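Local coordinates for protein beta-galactosidase (Marinomonas sp. ef1, PDB 6Y2K) that hydrolyses terminal beta-D-galactosides, as a cold-active yet thermally stable, hexameric GH42 beta-galactosidase from a psychrophilic Antarctic bacterium, at residues N180-W183 with S184-Y187; H207-D210 with F211-C215; A296-H299 with D300-G304; E340-S343 with H344-L348. All coordinates share one frame; numbering follows the deposited sequence.

Interaction 1: residues N180-W183 with S184-Y187; sequences NVFW and SMDY
Asn180 and Met185 meet where the loop doubles back through Trp183 and Ser184, both of which have positive phi. The tight part is the inside of this turn. Met185 N lies 2.8 Å from Asn180 O in a weak, bent bond and also donates to Phe182 O, while Ser184 N reaches Val181 O at 3.2 Å. Met185 bends at its last torsion (chi3 -69°), which brings its methyl CE within 3.2 Å of Phe182 O and to the edge of the Phe182 ring, CE to CD2 being 4.0 Å. The Asn180 amide is fixed too, ND2 by Asn175 OD1 and OD1 by Asn204 ND2. Its ND2 comes to the edge of the Tyr187 ring, 3.4 Å from CE2, with amide and ring nearly perpendicular (83°). Water 1, 2.7 Å from Tyr187 OH, gives Asn180 OD1 only a long, weak bond. A valine at Asn180 would probably deprive Asn175 OD1 and Asn204 ND2 of their bonds to this amide, and water 1 of its weak bond to OD1. The looser side is at Val181, which points away from the turn and, like Asp186, is partly exposed. Across the subunit border, Ser184 OG bonds to Phe37 O and Asp186 OD2 to Ser40 OG, both of the second subunit, and Trp183 meets that same Phe37 ring. Within its own chain the loop links helix 171-178, whose Leu174 and Trp178 pack on Asn180 and Tyr187, to helix 205-233.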
# COMPACT_ATOMS: atom_id res chain seq x y z
N ASN A 180 49.32 14.66 11.06
CA ASN A 180 49.05 16.06 10.71
C ASN A 180 49.78 16.57 9.47
O ASN A 180 49.57 17.72 9.06
CB ASN A 180 49.32 16.98 11.91
CG ASN A 180 48.24 16.89 12.98
OD1 ASN A 180 47.10 16.50 12.70
ND2 ASN A 180 48.60 17.25 14.22
N VAL A 181 50.62 15.74 8.85
CA VAL A 181 51.09 16.01 7.48
C VAL A 181 49.91 16.18 6.51
O VAL A 181 49.96 17.00 5.57
CB VAL A 181 52.07 14.92 6.98
CG1 VAL A 181 51.38 13.57 6.82
CG2 VAL A 181 52.73 15.36 5.68
N PHE A 182 48.84 15.41 6.75
CA PHE A 182 47.60 15.49 5.99
C PHE A 182 46.98 16.89 6.08
O PHE A 182 46.84 17.46 7.17
CB PHE A 182 46.62 14.42 6.49
CG PHE A 182 45.40 14.26 5.64
CD1 PHE A 182 45.46 13.60 4.42
CD2 PHE A 182 44.17 14.75 6.07
CE1 PHE A 182 44.33 13.45 3.63
CE2 PHE A 182 43.03 14.60 5.30
CZ PHE A 182 43.11 13.94 4.07
N TRP A 183 46.63 17.45 4.92
CA TRP A 183 46.08 18.81 4.81
C TRP A 183 46.89 19.89 5.56
O TRP A 183 46.32 20.87 6.04
CB TRP A 183 44.60 18.83 5.25
CG TRP A 183 43.66 18.05 4.38
CD1 TRP A 183 43.92 17.50 3.16
CD2 TRP A 183 42.27 17.77 4.65
NE1 TRP A 183 42.79 16.87 2.67
CE2 TRP A 183 41.77 17.03 3.56
CE3 TRP A 183 41.42 18.06 5.72
CZ2 TRP A 183 40.46 16.57 3.51
CZ3 TRP A 183 40.11 17.61 5.66
CH2 TRP A 183 39.64 16.87 4.56
N SER A 184 48.21 19.72 5.62
CA SER A 184 49.10 20.67 6.32
C SER A 184 48.58 21.11 7.70
O SER A 184 48.53 22.30 8.04
CB SER A 184 49.36 21.88 5.41
OG SER A 184 50.26 21.55 4.36
N MET A 185 48.18 20.12 8.50
CA MET A 185 47.66 20.38 9.85
C MET A 185 48.76 20.56 10.92
O MET A 185 48.45 20.93 12.06
CB MET A 185 46.69 19.26 10.27
CG MET A 185 45.32 19.32 9.58
SD MET A 185 44.12 18.09 10.16
CE MET A 185 44.84 16.56 9.55
N ASP A 186 50.02 20.30 10.56
CA ASP A 186 51.14 20.27 11.53
C ASP A 186 51.21 21.50 12.44
O ASP A 186 51.19 22.64 11.96
CB ASP A 186 52.49 20.14 10.81
CG ASP A 186 52.69 18.77 10.17
OD1 ASP A 186 52.55 17.74 10.89
OD2 ASP A 186 52.99 18.73 8.95
N TYR A 187 51.29 21.25 13.75
CA TYR A 187 51.45 22.29 14.77
C TYR A 187 52.91 22.45 15.19
O TYR A 187 53.63 21.46 15.35
CB TYR A 187 50.59 21.95 16.00
CG TYR A 187 49.15 21.73 15.62
CD1 TYR A 187 48.30 22.82 15.38
CD2 TYR A 187 48.64 20.45 15.46
CE1 TYR A 187 46.98 22.63 15.01
CE2 TYR A 187 47.32 20.25 15.09
CZ TYR A 187 46.50 21.34 14.86
OH TYR A 187 45.18 21.15 14.48
O HOH W 1 44.65 18.59 13.68

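Interaction 2: residues H207-D210 with F211-C215; sequences HRLD and FQRCC
From His207 to Cys214 the backbone is regular alpha helix, each carbonyl of His207 to Asp210 receiving the N-H four residues on, as in Arg213 N to Leu209 O at 2.9 Å. On one flank Asp210 and Arg213 form a salt bridge one turn apart. Arg213 NH1 points at Asp210 OD1 over 3.0 Å, in the guanidinium plane, though the carboxylate is turned 39° from that plane. The Arg213 chain starts back toward the earlier turn (chi1 -70°) and stays extended from CG to NE, passing over Leu209, whose CD2 covers one guanidinium face at 3.5 Å from NH2. Helix 205-233 is the outer helix leading into strand 238-244 of the (beta/alpha)8 barrel. Here Arg213 reaches beyond the barrel, its NE pairing with Asp419 and its NH2 with Glu502 O. Asp210 is held by neighbouring helices instead, OD1 in a salt bridge to Lys167 and OD2 in hydrogen bonds with Tyr168 and Trp178. On another flank water 2 donates to Arg208 O at 2.8 Å and to Gln212 OE1 at 3.1 Å. Gln212 bends at chi2 (88°) to bring OE1 to this water, while its NE2 holds Ala249 O.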
# COMPACT_ATOMS: atom_id res chain seq x y z
N HIS A 207 42.23 14.28 16.45
CA HIS A 207 41.96 15.51 17.18
C HIS A 207 40.65 15.39 17.97
O HIS A 207 40.60 15.70 19.16
CB HIS A 207 41.91 16.66 16.15
CG HIS A 207 41.72 18.03 16.72
ND1 HIS A 207 41.56 19.13 15.91
CD2 HIS A 207 41.67 18.48 17.99
CE1 HIS A 207 41.41 20.21 16.67
NE2 HIS A 207 41.48 19.84 17.93
N ARG A 208 39.61 14.92 17.30
CA ARG A 208 38.30 14.80 17.93
C ARG A 208 38.28 13.72 19.01
O ARG A 208 37.63 13.89 20.04
CB ARG A 208 37.22 14.52 16.89
CG ARG A 208 36.99 15.68 15.92
CD ARG A 208 36.06 15.30 14.78
NE ARG A 208 34.72 14.97 15.27
CZ ARG A 208 33.80 14.26 14.60
NH1 ARG A 208 32.62 14.04 15.18
NH2 ARG A 208 34.05 13.74 13.41
N LEU A 209 38.99 12.61 18.77
CA LEU A 209 39.04 11.52 19.75
C LEU A 209 39.80 11.90 21.03
O LEU A 209 39.31 11.66 22.15
CB LEU A 209 39.63 10.24 19.12
CG LEU A 209 39.65 9.00 20.00
CD1 LEU A 209 38.27 8.67 20.56
CD2 LEU A 209 40.19 7.80 19.23
N ASP A 210 40.99 12.47 20.86
CA ASP A 210 41.75 13.01 22.01
C ASP A 210 40.97 14.10 22.76
O ASP A 210 41.03 14.16 24.00
CB ASP A 210 43.13 13.55 21.57
CG ASP A 210 44.20 12.47 21.49
OD1 ASP A 210 43.98 11.31 21.93
OD2 ASP A 210 45.30 12.79 21.01
N PHE A 211 40.22 14.93 22.03
CA PHE A 211 39.37 15.93 22.68
C PHE A 211 38.29 15.27 23.56
O PHE A 211 38.08 15.69 24.70
CB PHE A 211 38.74 16.90 21.67
CG PHE A 211 37.98 18.02 22.32
CD1 PHE A 211 38.64 18.93 23.13
CD2 PHE A 211 36.61 18.14 22.15
CE1 PHE A 211 37.95 19.96 23.75
CE2 PHE A 211 35.91 19.17 22.76
CZ PHE A 211 36.58 20.07 23.57
N GLN A 212 37.63 14.23 23.03
CA GLN A 212 36.63 13.49 23.80
C GLN A 212 37.24 12.87 25.04
O GLN A 212 36.66 12.93 26.12
CB GLN A 212 35.97 12.39 22.96
CG GLN A 212 34.70 11.80 23.56
CD GLN A 212 33.43 12.56 23.17
OE1 GLN A 212 33.34 13.10 22.07
NE2 GLN A 212 32.45 12.58 24.06
N ARG A 213 38.40 12.25 24.87
CA ARG A 213 39.12 11.62 25.97
C ARG A 213 39.47 12.64 27.05
O ARG A 213 39.29 12.37 28.24
CB ARG A 213 40.40 10.94 25.46
CG ARG A 213 40.14 9.70 24.62
CD ARG A 213 41.31 9.42 23.70
NE ARG A 213 41.30 8.07 23.13
CZ ARG A 213 42.16 7.63 22.21
NH1 ARG A 213 43.10 8.43 21.71
NH2 ARG A 213 42.08 6.37 21.76
N CYS A 214 39.95 13.81 26.62
CA CYS A 214 40.31 14.87 27.57
C CYS A 214 39.09 15.36 28.35
O CYS A 214 39.14 15.43 29.58
CB CYS A 214 40.99 16.04 26.84
SG CYS A 214 41.38 17.44 27.91
N CYS A 215 38.00 15.68 27.64
CA CYS A 215 36.76 16.11 28.28
C CYS A 215 36.22 15.06 29.26
O CYS A 215 35.77 15.40 30.36
CB CYS A 215 35.70 16.48 27.23
SG CYS A 215 36.08 18.00 26.31
O HOH W 2 35.00 14.87 20.15

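Interaction 3: residues A296-H299 with D300-G304; sequences AFHH and DLYRG
Helix 294-305, one of the outer helices of the (beta/alpha)8 barrel, carries this contact between its successive turns, beginning with Asp300 N on Ala296 O at 3.1 Å. The three following pairs are alike, down to Arg303 N on His299 O at 2.9 Å, so each carbonyl of the first turn is taken up by a backbone N-H of the next. His298 and Tyr302 lie side by side and point the same way. Tyr302 CE2 is 4.0 Å from His298 CB, and CD2 of the same ring comes within 3.2 Å of His298 O, so the phenol passes close by the helix carbonyl. On the neighbouring flank Leu301 CD2 approaches Phe297 CE2 obliquely at 4.4 Å, and that methyl also rests over the rim of one Tyr302 face.

Asp300 and Arg303 supply the charge. Arg303 bends at chi3 (68°), which curls its guanidinium back toward the aspartate, and NH1 meets the anti lone pair of Asp300 OD1 at 2.7 Å with that oxygen close to the guanidinium plane. NH2 adds a weak second bond to the same oxygen; OD1 also takes His344 ND1, while OD2 pairs with Tyr443 OH. Arg303 NH2 also pairs with Asp454, while Tyr302 OH reaches Met244 O at the end of barrel strand 238-244. The side chains of His299 and Tyr302 touch strand 310-315, while Asp300 and Leu301 touch strand 453-456 of the next sheet. Such two-sided burial fits a barrel helix caught between its own strands and a second domain.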
# COMPACT_ATOMS: atom_id res chain seq x y z
N ALA A 296 17.25 -3.40 31.09
CA ALA A 296 18.18 -4.54 31.11
C ALA A 296 19.58 -4.22 30.62
O ALA A 296 20.56 -4.53 31.29
CB ALA A 296 17.60 -5.69 30.31
N PHE A 297 19.69 -3.61 29.43
CA PHE A 297 20.98 -3.23 28.86
C PHE A 297 21.80 -2.40 29.85
O PHE A 297 22.97 -2.68 30.09
CB PHE A 297 20.80 -2.46 27.55
CG PHE A 297 22.10 -2.15 26.85
CD1 PHE A 297 22.65 -3.06 25.95
CD2 PHE A 297 22.79 -0.97 27.10
CE1 PHE A 297 23.85 -2.80 25.32
CE2 PHE A 297 24.00 -0.70 26.46
CZ PHE A 297 24.52 -1.61 25.57
N HIS A 298 21.16 -1.39 30.43
CA HIS A 298 21.81 -0.48 31.35
C HIS A 298 22.04 -1.08 32.75
O HIS A 298 23.05 -0.79 33.38
CB HIS A 298 21.01 0.82 31.43
CG HIS A 298 21.02 1.56 30.14
ND1 HIS A 298 19.99 1.47 29.22
CD2 HIS A 298 21.95 2.36 29.57
CE1 HIS A 298 20.28 2.19 28.16
NE2 HIS A 298 21.47 2.74 28.34
N HIS A 299 21.13 -1.92 33.22
CA HIS A 299 21.35 -2.62 34.49
C HIS A 299 22.66 -3.42 34.41
O HIS A 299 23.48 -3.37 35.32
CB HIS A 299 20.22 -3.59 34.82
CG HIS A 299 18.88 -2.95 35.00
ND1 HIS A 299 18.70 -1.75 35.66
CD2 HIS A 299 17.64 -3.37 34.66
CE1 HIS A 299 17.41 -1.46 35.70
NE2 HIS A 299 16.75 -2.42 35.09
N ASP A 300 22.86 -4.15 33.31
CA ASP A 300 24.08 -4.95 33.11
C ASP A 300 25.35 -4.10 32.88
O ASP A 300 26.41 -4.40 33.44
CB ASP A 300 23.89 -5.96 31.96
CG ASP A 300 22.87 -7.06 32.28
OD1 ASP A 300 22.62 -7.35 33.49
OD2 ASP A 300 22.29 -7.63 31.32
N LEU A 301 25.24 -3.05 32.08
CA LEU A 301 26.36 -2.11 31.87
C LEU A 301 26.80 -1.48 33.21
O LEU A 301 27.99 -1.47 33.53
CB LEU A 301 25.96 -1.02 30.88
CG LEU A 301 26.88 0.18 30.65
CD1 LEU A 301 28.18 -0.23 29.98
CD2 LEU A 301 26.15 1.21 29.80
N TYR A 302 25.84 -0.99 33.97
CA TYR A 302 26.16 -0.27 35.22
C TYR A 302 26.50 -1.20 36.40
O TYR A 302 27.28 -0.80 37.27
CB TYR A 302 25.06 0.75 35.56
CG TYR A 302 24.98 1.89 34.53
CD1 TYR A 302 26.13 2.55 34.10
CD2 TYR A 302 23.76 2.29 33.99
CE1 TYR A 302 26.07 3.57 33.14
CE2 TYR A 302 23.69 3.32 33.04
CZ TYR A 302 24.86 3.96 32.63
OH TYR A 302 24.85 4.99 31.70
N ARG A 303 25.98 -2.42 36.42
CA ARG A 303 26.51 -3.43 37.35
C ARG A 303 28.02 -3.61 37.10
O ARG A 303 28.79 -3.70 38.05
CB ARG A 303 25.77 -4.76 37.25
CG ARG A 303 26.21 -5.78 38.31
CD ARG A 303 25.37 -7.05 38.34
NE ARG A 303 25.56 -7.83 37.11
CZ ARG A 303 24.75 -7.85 36.05
NH1 ARG A 303 23.61 -7.16 36.04
NH2 ARG A 303 25.08 -8.58 34.99
N GLY A 304 28.44 -3.61 35.84
CA GLY A 304 29.87 -3.65 35.50
C GLY A 304 30.63 -2.41 35.97
O GLY A 304 31.68 -2.54 36.61

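Interaction 4: residues E340-S343 with H344-L348; sequences EAFS and HGAEL
Ser343 and His344 owe their meeting to their first torsions. At chi1 78° the Ser343 OG sits between backbone N and carbonyl carbon, turned back along the helix, and donates to Glu340 O at 2.7 Å on a lone pair in the carbonyl plane. His344 CG stands anti to its carbonyl carbon (chi1 -69°), which puts the ring edge beside the same oxygen, CD2 to Glu340 O being 3.2 Å. His344 N adds a weak bond to Glu340 O. Water 3 closes the group, donating to Ser343 OG at 2.9 Å and accepting weakly from His344 NE2; His344 ND1 goes to Asp300. With an alanine here instead of Ser343, Glu340 O would probably keep of these bonds the weak one from His344 N, and water 3 would lose one of its partners.

The helix ends here in a Schellman motif, just before barrel strand 348-352. Gly345, at positive phi, is its C-prime residue: Gly345 N donates to Phe342 O at 3.0 Å and Ala346 N to Ala341 O at 3.1 Å. That reversal sets Ala346 CB against Ala341 CB at 3.8 Å, and the Phe342 ring brings CD1 to 3.5 Å from Ala346 O.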
# COMPACT_ATOMS: atom_id res chain seq x y z
N GLU A 340 12.33 -6.05 37.51
CA GLU A 340 13.33 -6.10 36.45
C GLU A 340 14.69 -5.73 37.02
O GLU A 340 15.65 -6.51 36.89
CB GLU A 340 12.92 -5.16 35.29
CG GLU A 340 13.90 -4.99 34.15
CD GLU A 340 13.64 -3.70 33.40
OE1 GLU A 340 14.24 -2.67 33.79
OE2 GLU A 340 12.81 -3.69 32.46
N ALA A 341 14.78 -4.57 37.66
CA ALA A 341 16.06 -4.12 38.25
C ALA A 341 16.61 -5.14 39.26
O ALA A 341 17.80 -5.47 39.23
CB ALA A 341 15.92 -2.75 38.88
N PHE A 342 15.73 -5.67 40.12
CA PHE A 342 16.14 -6.70 41.10
C PHE A 342 16.69 -7.96 40.43
O PHE A 342 17.68 -8.53 40.91
CB PHE A 342 14.99 -7.09 42.03
CG PHE A 342 14.54 -6.00 42.99
CD1 PHE A 342 15.39 -4.96 43.39
CD2 PHE A 342 13.27 -6.05 43.52
CE1 PHE A 342 14.95 -3.98 44.27
CE2 PHE A 342 12.83 -5.09 44.42
CZ PHE A 342 13.67 -4.05 44.79
N SER A 343 16.09 -8.38 39.32
CA SER A 343 16.59 -9.56 38.57
C SER A 343 18.01 -9.38 38.01
O SER A 343 18.72 -10.38 37.82
CB SER A 343 15.61 -9.96 37.45
OG SER A 343 15.72 -9.12 36.30
N HIS A 344 18.42 -8.13 37.75
CA HIS A 344 19.79 -7.81 37.33
C HIS A 344 20.74 -7.51 38.51
O HIS A 344 21.87 -7.06 38.29
CB HIS A 344 19.78 -6.63 36.33
CG HIS A 344 19.16 -6.96 35.00
ND1 HIS A 344 19.92 -7.26 33.89
CD2 HIS A 344 17.87 -7.04 34.61
CE1 HIS A 344 19.12 -7.52 32.87
NE2 HIS A 344 17.86 -7.40 33.28
N GLY A 345 20.29 -7.75 39.75
CA GLY A 345 21.14 -7.59 40.94
C GLY A 345 21.09 -6.23 41.61
O GLY A 345 21.93 -5.95 42.47
N ALA A 346 20.13 -5.38 41.25
CA ALA A 346 20.03 -4.08 41.88
C ALA A 346 19.79 -4.27 43.37
O ALA A 346 18.89 -5.02 43.76
CB ALA A 346 18.89 -3.27 41.27
N GLU A 347 20.61 -3.61 44.19
CA GLU A 347 20.44 -3.62 45.66
C GLU A 347 19.25 -2.77 46.05
O GLU A 347 18.52 -3.10 47.00
CB GLU A 347 21.68 -3.04 46.35
CG GLU A 347 22.99 -3.77 46.10
CD GLU A 347 24.17 -3.15 46.84
OE1 GLU A 347 24.04 -2.05 47.44
OE2 GLU A 347 25.26 -3.76 46.82
N LEU A 348 19.06 -1.67 45.32
CA LEU A 348 18.11 -0.63 45.67
C LEU A 348 17.45 -0.12 44.40
O LEU A 348 18.14 0.10 43.41
CB LEU A 348 18.87 0.52 46.33
CG LEU A 348 18.11 1.80 46.65
CD1 LEU A 348 17.02 1.51 47.67
CD2 LEU A 348 19.09 2.85 47.16
O HOH W 3 15.47 -8.98 33.38

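Interactions 3 and 4 touch, with centres 10 Å apart: His299 NE2 and Glu340 OE1 stand 2.8 Å apart in a probable hydrogen bond, beside the one between Asp300 and His344. They join two consecutive barrel helices deep in the chain. Interactions 1 and 2 lie on the same side of the chain's centre, 18 Å apart between centres, without touching; interaction 1, about 51 Å from interaction 4 between centres, is buried too but largely at a subunit border. The chemistry follows the setting. Interactions 2 and 3 are continuous helix, each with an aspartate-arginine salt bridge three residues apart, whereas interaction 1 is a loop turn and interaction 4 a helix end, both shaped by backbone bonds at the reversal.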